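Local coordinates for protein rhomboid protease GlpG (Haemophilus influenzae, PDB 2NR9) that probably cleaves transmembrane segments of other proteins within the membrane, as a rhomboid serine protease working with a serine-histidine dyad, at residues H39-E44 / W51-H56; V59-L64 / A111-S116. The protein carries 2 engineered substitutions. All blocks are in the same frame, centred on the assembly; numbering follows the deposited sequence.

Contact 1: H39-E44 / W51-H56; sequences HYPAYE and WRYISH. With PA6 ((R)-2-(formyloxy)-3-(phosphonooxy)propyl pentanoate), chain B.
The guanidinium of Arg52 meets His39 twice. Its NH1 donates to the backbone O of His39 at 3.0 Å, a fairly straight bond (151° at the hydrogen) with the carbonyl oxygen lying in the guanidinium plane. The same NH1 sits over the centre of the His39 ring, 3.4 Å from CE1, with the two planes clearly inclined. With chi1 at 69°, which sets CG between the backbone N and the carbonyl carbon, the imidazole is placed beside the next peptide, where ND1 donates to the Tyr40 O at 2.6 Å; this second bond fixes the ring's rotation. Pro41 slides past the aliphatic part of Arg52, its CD 3.5 Å from Arg52 CB, and lays CG over the face of Tyr53 in a CH-pi contact, 3.8 Å from CE2. Tyr53 turns its edge toward the face of Tyr40 in an offset T-shaped pair, planes at 89°, CE1 of Tyr40 coming within 3.7 Å of CD2 of Tyr53. Tyr40 in turn points an edge at the His56 face, its CD1 4.0 Å from His56 CD2. These three rings form an aromatic cluster within the loop, predicted to be periplasmic, that joins the first two transmembrane helices of the rhomboid fold; Trp51 and Arg52 are the Trp-Arg motif of that loop. The Tyr40 hydroxyl is buried here with no polar partner in the model. Backbone joins in as well, Tyr40 CA making a C-H...O contact with Arg52 O at 3.5 Å. Farther out, Arg52 NE forms a salt bridge with Glu49, NH2 reaches the Tyr36 O, and the Tyr36 ring adds a cation-pi contact. Tyr53 OH bonds to Asp47 O, while Ser55 and Trp51 border a bound phospholipid fragment.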
# COMPACT_ATOMS: atom_id res chain seq x y z
N HIS A 39 11.64 -6.72 9.62
CA HIS A 39 12.15 -5.43 9.18
C HIS A 39 12.95 -5.48 7.88
O HIS A 39 13.50 -6.53 7.52
CB HIS A 39 12.96 -4.73 10.28
CG HIS A 39 14.26 -5.41 10.60
ND1 HIS A 39 15.34 -5.38 9.75
CD2 HIS A 39 14.67 -6.05 11.72
CE1 HIS A 39 16.35 -6.03 10.30
NE2 HIS A 39 15.97 -6.43 11.50
N TYR A 40 12.98 -4.35 7.18
CA TYR A 40 13.74 -4.24 5.94
C TYR A 40 15.19 -4.58 6.25
O TYR A 40 15.66 -4.35 7.37
CB TYR A 40 13.63 -2.80 5.40
CG TYR A 40 14.14 -2.63 3.98
CD1 TYR A 40 13.28 -2.77 2.89
CD2 TYR A 40 15.46 -2.29 3.74
CE1 TYR A 40 13.74 -2.60 1.60
CE2 TYR A 40 15.93 -2.12 2.44
CZ TYR A 40 15.07 -2.28 1.38
OH TYR A 40 15.54 -2.13 0.09
N PRO A 41 15.91 -5.16 5.27
CA PRO A 41 17.30 -5.51 5.51
C PRO A 41 18.09 -4.33 6.06
O PRO A 41 18.04 -3.23 5.50
CB PRO A 41 17.81 -5.90 4.12
CG PRO A 41 16.60 -6.38 3.41
CD PRO A 41 15.48 -5.51 3.91
N ALA A 42 18.77 -4.54 7.18
CA ALA A 42 19.58 -3.51 7.82
C ALA A 42 20.95 -4.08 8.08
O ALA A 42 21.65 -3.67 9.01
CB ALA A 42 18.94 -3.09 9.13
N TYR A 43 21.37 -5.00 7.21
CA TYR A 43 22.58 -5.74 7.43
C TYR A 43 22.95 -6.41 6.11
O TYR A 43 22.09 -7.03 5.47
CB TYR A 43 22.28 -6.82 8.47
CG TYR A 43 23.33 -7.03 9.53
CD1 TYR A 43 24.12 -8.17 9.54
CD2 TYR A 43 23.45 -6.13 10.59
CE1 TYR A 43 25.05 -8.39 10.55
CE2 TYR A 43 24.38 -6.34 11.59
CZ TYR A 43 25.17 -7.47 11.57
OH TYR A 43 26.10 -7.68 12.56
N GLU A 44 24.20 -6.28 5.68
CA GLU A 44 24.64 -6.90 4.43
C GLU A 44 24.24 -8.37 4.34
O GLU A 44 23.97 -8.89 3.26
CB GLU A 44 26.14 -6.75 4.23
CG GLU A 44 26.59 -5.36 3.82
CD GLU A 44 28.05 -5.32 3.42
OE1 GLU A 44 28.47 -4.32 2.78
OE2 GLU A 44 28.77 -6.30 3.71
N TRP A 51 12.40 -11.96 1.87
CA TRP A 51 11.06 -11.63 2.37
C TRP A 51 11.08 -10.25 3.01
O TRP A 51 10.07 -9.53 3.01
CB TRP A 51 10.59 -12.67 3.40
CG TRP A 51 11.45 -12.73 4.62
CD1 TRP A 51 11.34 -11.96 5.74
CD2 TRP A 51 12.58 -13.59 4.83
NE1 TRP A 51 12.33 -12.29 6.64
CE2 TRP A 51 13.11 -13.28 6.10
CE3 TRP A 51 13.20 -14.58 4.06
CZ2 TRP A 51 14.22 -13.94 6.62
CZ3 TRP A 51 14.31 -15.23 4.59
CH2 TRP A 51 14.81 -14.91 5.85
N ARG A 52 12.25 -9.87 3.53
CA ARG A 52 12.43 -8.59 4.21
C ARG A 52 12.12 -7.36 3.35
O ARG A 52 11.79 -6.30 3.88
CB ARG A 52 13.85 -8.50 4.77
CG ARG A 52 14.13 -9.47 5.89
CD ARG A 52 15.57 -9.32 6.38
NE ARG A 52 15.84 -10.16 7.54
CZ ARG A 52 15.48 -9.86 8.78
NH1 ARG A 52 14.75 -8.77 9.01
NH2 ARG A 52 15.79 -10.66 9.78
N TYR A 53 12.26 -7.49 2.04
CA TYR A 53 11.94 -6.39 1.13
C TYR A 53 10.45 -6.08 1.09
O TYR A 53 10.04 -5.02 0.62
CB TYR A 53 12.45 -6.69 -0.28
CG TYR A 53 13.95 -6.79 -0.36
CD1 TYR A 53 14.57 -8.03 -0.42
CD2 TYR A 53 14.74 -5.66 -0.27
CE1 TYR A 53 15.96 -8.13 -0.46
CE2 TYR A 53 16.12 -5.74 -0.30
CZ TYR A 53 16.72 -6.98 -0.40
OH TYR A 53 18.09 -7.07 -0.42
N ILE A 54 9.64 -7.01 1.61
CA ILE A 54 8.19 -6.88 1.57
C ILE A 54 7.54 -6.97 2.96
O ILE A 54 6.59 -6.24 3.25
CB ILE A 54 7.56 -7.99 0.68
CG1 ILE A 54 8.31 -8.12 -0.64
CG2 ILE A 54 6.08 -7.73 0.45
CD1 ILE A 54 8.30 -6.87 -1.48
N SER A 55 8.07 -7.85 3.81
CA SER A 55 7.47 -8.15 5.12
C SER A 55 7.26 -6.96 6.05
O SER A 55 6.37 -6.99 6.90
CB SER A 55 8.21 -9.28 5.83
OG SER A 55 9.57 -8.94 6.09
N HIS A 56 8.09 -5.94 5.93
CA HIS A 56 7.99 -4.77 6.79
C HIS A 56 6.59 -4.14 6.76
O HIS A 56 6.21 -3.41 7.68
CB HIS A 56 9.05 -3.73 6.40
CG HIS A 56 8.99 -3.32 4.96
ND1 HIS A 56 8.21 -2.26 4.52
CD2 HIS A 56 9.59 -3.83 3.86
CE1 HIS A 56 8.37 -2.13 3.21
NE2 HIS A 56 9.18 -3.08 2.79
O32 PA6 B . 8.05 -14.01 6.57
C31 PA6 B . 6.97 -13.50 6.29
C32 PA6 B . 6.51 -13.41 4.86
C33 PA6 B . 6.41 -11.94 4.44
C34 PA6 B . 6.27 -11.81 2.93
C35 PA6 B . 4.83 -11.97 2.50
O31 PA6 B . 6.13 -12.99 7.37
C3 PA6 B . 4.81 -13.51 7.58
C2 PA6 B . 4.88 -14.83 8.34
O21 PA6 B . 4.66 -14.61 9.73
C21 PA6 B . 3.33 -14.81 10.30
O22 PA6 B . 3.08 -15.84 10.91
C1 PA6 B . 3.80 -15.77 7.81
O11 PA6 B . 3.15 -15.17 6.70
P PA6 B . 3.21 -15.88 5.26
O13 PA6 B . 2.39 -14.98 4.36
O14 PA6 B . 4.68 -15.92 4.93
O12 PA6 B . 2.59 -17.24 5.50

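Contact 2: V59-L64 / A111-S116; sequences VHLSNL and AFFGLS. With PQE (3,6,12,15,18,21,24-heptaoxahexatriacontan-1-ol), chain F.
Phe113 packs against Val59 just ahead of Gly114-Leu115-Ser116, the first three residues of the GxSG motif of rhomboid proteases, which enters helix 116-131. The two side chains run alongside each other: Val59 CB approaches Phe113 CD2 at 3.4 Å, and CG1 stands over one face of the ring, offset toward its rim, as a CH-pi contact. CG1 gets there because it is anti to the backbone N of Val59 (chi1 -178°). Leu61 crosses the phenyl group at about a right angle, CD2 lying 4.0 Å from Phe113 CD1, and Met35 of helix 31-38 also touches the Phe113 side chain. At Gly114 the main chain comes close to the 59-64 segment. Val59 O is only 2.8 Å from Gly114 N, but the angle is too poor for a hydrogen bond, and Gly114 pairs instead with the His56 backbone. Gly114 CA lies over the face of the His60 imidazole, 4.1 Å from His60 CD2. With phi 121° and psi 163°, Gly114 takes a backbone conformation open to glycine and strained for other residues. Leu115 comes next, crossing His60 at a slant, with CB 3.8 Å from His60 NE2; that nitrogen also makes a weak hydrogen bond to Asn69 OD1. The leucine also packs on helix 63-84, touching Leu70 and Phe73. That helix begins after Ser62, its N-cap, where Asn63 N donates a weak 3.4 Å bond to O71 of the bound detergent. Ser116, the nucleophile, closes the segment, and its OG is hydrogen-bonded to NE2 of the catalytic His169.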
# COMPACT_ATOMS: atom_id res chain seq x y z
N VAL A 59 3.73 -5.27 9.65
CA VAL A 59 3.85 -4.90 11.06
C VAL A 59 3.35 -3.47 11.29
O VAL A 59 3.64 -2.56 10.52
CB VAL A 59 5.32 -5.01 11.55
CG1 VAL A 59 5.42 -4.66 13.03
CG2 VAL A 59 5.87 -6.40 11.28
N HIS A 60 2.60 -3.29 12.37
CA HIS A 60 2.06 -1.98 12.71
C HIS A 60 2.45 -1.56 14.13
O HIS A 60 2.74 -2.41 14.98
CB HIS A 60 0.55 -1.93 12.45
CG HIS A 60 0.20 -1.92 10.99
ND1 HIS A 60 0.20 -3.06 10.22
CD2 HIS A 60 -0.03 -0.89 10.14
CE1 HIS A 60 -0.05 -2.74 8.96
NE2 HIS A 60 -0.20 -1.43 8.89
N LEU A 61 2.49 -0.26 14.37
CA LEU A 61 3.01 0.28 15.62
C LEU A 61 1.98 0.84 16.60
O LEU A 61 2.31 1.17 17.73
CB LEU A 61 4.11 1.30 15.32
CG LEU A 61 5.17 0.81 14.34
CD1 LEU A 61 6.13 1.92 13.94
CD2 LEU A 61 5.93 -0.39 14.90
N SER A 62 0.73 0.96 16.15
CA SER A 62 -0.34 1.44 17.02
C SER A 62 -1.71 1.03 16.49
O SER A 62 -1.83 0.57 15.35
CB SER A 62 -0.28 2.96 17.21
OG SER A 62 -0.62 3.64 16.01
N ASN A 63 -2.73 1.18 17.33
CA ASN A 63 -4.10 0.84 16.96
C ASN A 63 -4.66 1.73 15.85
O ASN A 63 -5.43 1.28 15.01
CB ASN A 63 -5.03 0.87 18.19
CG ASN A 63 -4.65 -0.15 19.25
OD1 ASN A 63 -5.04 -0.04 20.41
ND2 ASN A 63 -3.88 -1.16 18.85
N LEU A 64 -4.28 3.01 15.86
CA LEU A 64 -4.70 3.95 14.82
C LEU A 64 -3.90 3.70 13.55
O LEU A 64 -4.43 3.79 12.44
CB LEU A 64 -4.52 5.40 15.28
CG LEU A 64 -5.50 5.92 16.34
CD1 LEU A 64 -5.08 7.30 16.83
CD2 LEU A 64 -6.91 5.95 15.78
N ALA A 111 14.42 1.39 9.93
CA ALA A 111 13.49 1.46 11.07
C ALA A 111 12.11 1.98 10.67
O ALA A 111 11.74 3.11 11.01
CB ALA A 111 14.09 2.30 12.19
N PHE A 112 11.35 1.14 9.99
CA PHE A 112 10.01 1.50 9.57
C PHE A 112 9.16 0.25 9.36
O PHE A 112 9.68 -0.81 8.99
CB PHE A 112 10.06 2.32 8.28
CG PHE A 112 10.76 1.63 7.14
CD1 PHE A 112 10.05 0.82 6.26
CD2 PHE A 112 12.11 1.83 6.92
CE1 PHE A 112 10.68 0.21 5.20
CE2 PHE A 112 12.75 1.22 5.86
CZ PHE A 112 12.03 0.41 5.00
N PHE A 113 7.87 0.37 9.61
CA PHE A 113 6.93 -0.74 9.47
C PHE A 113 5.57 -0.21 9.05
O PHE A 113 5.20 0.91 9.40
CB PHE A 113 6.74 -1.45 10.82
CG PHE A 113 7.92 -2.26 11.26
CD1 PHE A 113 8.67 -1.88 12.35
CD2 PHE A 113 8.24 -3.44 10.61
CE1 PHE A 113 9.73 -2.64 12.77
CE2 PHE A 113 9.29 -4.21 11.03
CZ PHE A 113 10.05 -3.81 12.11
N GLY A 114 4.78 -1.04 8.40
CA GLY A 114 3.43 -0.63 8.04
C GLY A 114 3.08 -0.66 6.57
O GLY A 114 3.95 -0.54 5.70
N LEU A 115 1.78 -0.63 6.32
CA LEU A 115 1.21 -0.75 4.98
C LEU A 115 0.91 0.61 4.28
O LEU A 115 0.41 0.62 3.16
CB LEU A 115 -0.10 -1.56 5.09
CG LEU A 115 -0.73 -2.20 3.85
CD1 LEU A 115 0.17 -3.28 3.30
CD2 LEU A 115 -2.12 -2.78 4.22
N SER A 116 1.25 1.73 4.92
CA SER A 116 0.93 3.05 4.35
C SER A 116 1.58 3.37 2.99
O SER A 116 0.99 4.06 2.17
CB SER A 116 1.15 4.19 5.36
OG SER A 116 2.49 4.24 5.80
O47 PQE F . -3.69 -1.92 22.96
C68 PQE F . -3.22 -0.57 22.82
C52 PQE F . -2.05 -0.53 21.83
O70 PQE F . -1.61 0.81 21.67
C55 PQE F . -2.20 1.44 20.53
C58 PQE F . -1.97 2.95 20.60
O71 PQE F . -2.90 3.61 19.73
C61 PQE F . -3.83 4.41 20.46
C62 PQE F . -4.18 3.72 21.78
C63 PQE F . -5.68 3.78 22.06
C66 PQE F . -6.49 3.67 20.77
C67 PQE F . -6.98 2.25 20.54
O72 PQE F . -7.64 2.17 19.28
C65 PQE F . -8.13 0.85 19.02
C64 PQE F . -8.74 0.79 17.62
O73 PQE F . -9.01 -0.57 17.27
C60 PQE F . -7.85 -1.39 17.36
C59 PQE F . -7.80 -2.33 16.16
O74 PQE F . -6.73 -3.27 16.33
C57 PQE F . -6.33 -3.86 15.09
C56 PQE F . -7.56 -4.17 14.24
O75 PQE F . -7.59 -3.33 13.09
C54 PQE F . -8.92 -3.11 12.63
C53 PQE F . -8.90 -2.55 11.21
O76 PQE F . -9.87 -3.22 10.41
C51 PQE F . -10.59 -2.32 9.57
C50 PQE F . -11.45 -3.09 8.58
C49 PQE F . -11.92 -2.19 7.44
C48 PQE F . -13.44 -2.22 7.31
C47 PQE F . -13.91 -1.25 6.23
C46 PQE F . -14.78 -0.14 6.82
C45 PQE F . -14.85 1.06 5.89
C44 PQE F . -15.49 2.27 6.58
C43 PQE F . -15.71 3.42 5.61
C42 PQE F . -17.16 3.91 5.65
C41 PQE F . -17.23 5.43 5.53
C40 PQE F . -18.20 6.02 6.54

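Overall arrangement
Both contacts are buried, but contact 1 lies farther from the chain centre, in the loop predicted to be periplasmic, whereas contact 2 sits deeper and leads into the active site. Contact 1 ties two parts of one loop together, close in sequence; contact 2 joins the entrance of helix 63-84 to that of helix 116-131, with helix 86-108 between them in the chain. Their chemistry differs accordingly: an arginine bonded to a backbone carbonyl and an aromatic cluster in the first, mainly CH-pi and apolar packing in the second. His56 connects them, its backbone O probably bonded to Gly114 N at 2.9 Å and its ring packed edge-to-face with Phe112, while His39 touches Phe113.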